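Local coordinates for Sel1 repeat family protein (Pseudomonas aeruginosa, PDB 6LCH) that probably acts as an immunity protein that binds and neutralises the type VI secretion effector PldB, using a helical Sel1-repeat scaffold, at residues 60-65 / 85-90. Numbering follows the deposited sequence.
Sequences KAMHNL and LDLYQK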
loop_
_atom_site.group_PDB
_atom_site.type_symbol
_atom_site.label_atom_id
_atom_site.label_comp_id
_atom_site.label_asym_id
_atom_site.label_seq_id
_atom_site.Cartn_x
_atom_site.Cartn_y
_atom_site.Cartn_z
ATOM N N LYS A 60 0.503 5.583 -13.755
ATOM C CA LYS A 60 1.414 5.601 -12.615
ATOM C C LYS A 60 2.285 6.850 -12.633
ATOM O O LYS A 60 2.606 7.409 -11.578
ATOM C CB LYS A 60 2.268 4.337 -12.599
ATOM C CG LYS A 60 1.506 3.115 -12.132
ATOM C CD LYS A 60 2.061 1.848 -12.742
ATOM C CE LYS A 60 1.455 0.621 -12.085
ATOM N NZ LYS A 60 2.010 0.399 -10.721
ATOM N N ALA A 61 2.662 7.314 -13.824
ATOM C CA ALA A 61 3.396 8.570 -13.927
ATOM C C ALA A 61 2.564 9.740 -13.418
ATOM O O ALA A 61 3.091 10.641 -12.760
ATOM C CB ALA A 61 3.826 8.806 -15.375
ATOM N N MET A 62 1.261 9.745 -13.720
ATOM C CA MET A 62 0.372 10.776 -13.188
ATOM C C MET A 62 0.313 10.713 -11.670
ATOM O O MET A 62 0.365 11.745 -10.990
ATOM C CB MET A 62 -1.034 10.607 -13.765
ATOM C CG MET A 62 -1.141 10.895 -15.236
ATOM S SD MET A 62 -2.852 10.882 -15.773
ATOM C CE MET A 62 -3.272 9.164 -15.730
ATOM N N HIS A 63 0.189 9.504 -11.125
ATOM C CA HIS A 63 0.154 9.335 -9.678
ATOM C C HIS A 63 1.460 9.801 -9.040
ATOM O O HIS A 63 1.453 10.594 -8.092
ATOM C CB HIS A 63 -0.134 7.870 -9.348
ATOM C CG HIS A 63 0.024 7.530 -7.898
ATOM N ND1 HIS A 63 -0.987 7.708 -6.978
ATOM C CD2 HIS A 63 1.074 7.020 -7.209
ATOM C CE1 HIS A 63 -0.566 7.327 -5.785
ATOM N NE2 HIS A 63 0.682 6.905 -5.898
ATOM N N ASN A 64 2.595 9.321 -9.555
ATOM C CA ASN A 64 3.883 9.683 -8.967
ATOM C C ASN A 64 4.141 11.179 -9.067
ATOM O O ASN A 64 4.634 11.795 -8.117
ATOM C CB ASN A 64 5.014 8.913 -9.647
ATOM C CG ASN A 64 5.151 7.506 -9.126
ATOM O OD1 ASN A 64 4.208 6.945 -8.572
ATOM N ND2 ASN A 64 6.329 6.919 -9.305
ATOM N N LEU A 65 3.824 11.779 -10.216
ATOM C CA LEU A 65 4.087 13.202 -10.393
ATOM C C LEU A 65 3.201 14.043 -9.485
ATOM O O LEU A 65 3.673 14.995 -8.852
ATOM C CB LEU A 65 3.887 13.593 -11.857
ATOM C CG LEU A 65 4.156 15.059 -12.185
ATOM C CD1 LEU A 65 5.546 15.453 -11.706
ATOM C CD2 LEU A 65 3.993 15.307 -13.681
ATOM N N LEU A 85 -4.300 18.177 -8.797
ATOM C CA LEU A 85 -5.711 17.954 -9.103
ATOM C C LEU A 85 -5.911 17.635 -10.577
ATOM O O LEU A 85 -6.667 16.720 -10.924
ATOM C CB LEU A 85 -6.542 19.182 -8.723
ATOM C CG LEU A 85 -6.617 19.626 -7.261
ATOM C CD1 LEU A 85 -7.389 20.935 -7.148
ATOM C CD2 LEU A 85 -7.265 18.558 -6.410
ATOM N N ASP A 86 -5.248 18.387 -11.458
ATOM C CA ASP A 86 -5.406 18.159 -12.891
ATOM C C ASP A 86 -4.885 16.788 -13.291
ATOM O O ASP A 86 -5.465 16.128 -14.160
ATOM C CB ASP A 86 -4.698 19.260 -13.679
ATOM C CG ASP A 86 -5.236 20.640 -13.356
ATOM O OD1 ASP A 86 -4.568 21.637 -13.709
ATOM O OD2 ASP A 86 -6.324 20.727 -12.743
ATOM N N LEU A 87 -3.797 16.338 -12.664
ATOM C CA LEU A 87 -3.315 14.985 -12.913
ATOM C C LEU A 87 -4.293 13.946 -12.383
ATOM O O LEU A 87 -4.506 12.908 -13.019
ATOM C CB LEU A 87 -1.937 14.793 -12.282
ATOM C CG LEU A 87 -0.757 15.358 -13.076
ATOM C CD1 LEU A 87 0.441 15.584 -12.162
ATOM C CD2 LEU A 87 -0.383 14.440 -14.234
ATOM N N TYR A 88 -4.894 14.206 -11.216
ATOM C CA TYR A 88 -5.890 13.291 -10.671
ATOM C C TYR A 88 -7.133 13.221 -11.558
ATOM O O TYR A 88 -7.733 12.149 -11.699
ATOM C CB TYR A 88 -6.252 13.706 -9.239
ATOM C CG TYR A 88 -5.105 13.551 -8.245
ATOM C CD1 TYR A 88 -4.107 12.634 -8.465
ATOM C CD2 TYR A 88 -5.023 14.320 -7.100
ATOM C CE1 TYR A 88 -3.056 12.460 -7.580
ATOM C CE2 TYR A 88 -3.963 14.160 -6.211
ATOM C CZ TYR A 88 -2.989 13.228 -6.456
ATOM O OH TYR A 88 -1.945 13.068 -5.576
ATOM N N GLN A 89 -7.526 14.338 -12.179
ATOM C CA GLN A 89 -8.686 14.319 -13.064
ATOM C C GLN A 89 -8.389 13.596 -14.374
ATOM O O GLN A 89 -9.281 12.958 -14.947
ATOM C CB GLN A 89 -9.163 15.743 -13.346
ATOM C CG GLN A 89 -10.466 15.816 -14.140
ATOM C CD GLN A 89 -11.604 15.068 -13.471
ATOM O OE1 GLN A 89 -11.852 15.232 -12.276
ATOM N NE2 GLN A 89 -12.309 14.245 -14.242
ATOM N N LYS A 90 -7.153 13.683 -14.867
ATOM C CA LYS A 90 -6.784 12.907 -16.045
ATOM C C LYS A 90 -6.827 11.414 -15.749
ATOM O O LYS A 90 -7.205 10.615 -16.612
ATOM C CB LYS A 90 -5.401 13.328 -16.543
ATOM C CG LYS A 90 -5.347 14.759 -17.066
ATOM C CD LYS A 90 -3.925 15.305 -17.058
ATOM C CE LYS A 90 -3.916 16.821 -16.907
ATOM N NZ LYS A 90 -4.661 17.514 -17.993
HETATM O O HOH W 1 -0.506 10.942 -5.930
#
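L87 meets both M62 and L65 with its two methyl branches. CD2 of L87 lies 3.8 Å from CG of M62, and the two side chains cross at a slant. CD1 of L87 lies 3.8 Å from CG of L65, and there the side chains cross at about a right angle. The leucine thus forks between two residues three positions apart on helix 59-70. Its CG stands beside the backbone N and opposite the carbonyl carbon (chi1 -80°), which helps set the fork over both partners. M62 also reaches K90. Its thioether SD comes 3.6 Å from K90 CB, so the lysine contributes the base of its chain. The end of the K90 chain leads away from M62.

The helices run nearly antiparallel, with segment axes 9.1 Å apart at closest approach and 158° between their directions. M62 and L87 are the nearest backbone pair, at 5.6 Å between their CA atoms. A water adds a polar link beside the apolar seam. It donates to O of H63 at 2.9 Å and hydrogen-bonds to OH of Y88 at 2.6 Å. The water lies in the plane of the Y88 ring, at its edge, and above one face of the H63 imidazole, offset toward its rim. H63 ND1 is bonded to D102, and Y88 also packs on helix 97-107. A54 of helix 43-55 touches both M62 and L87.

This is the antiparallel helix pair of a Sel1 repeat, with helices 43-55 before and 97-107 after packed against it. No direct hydrogen bond joins the two segments. Their cohesion therefore rests mainly on apolar contacts of buried M62, L65 and L87, with the M62 thioether against exposed K90 at the border and one water bridging backbone to phenol.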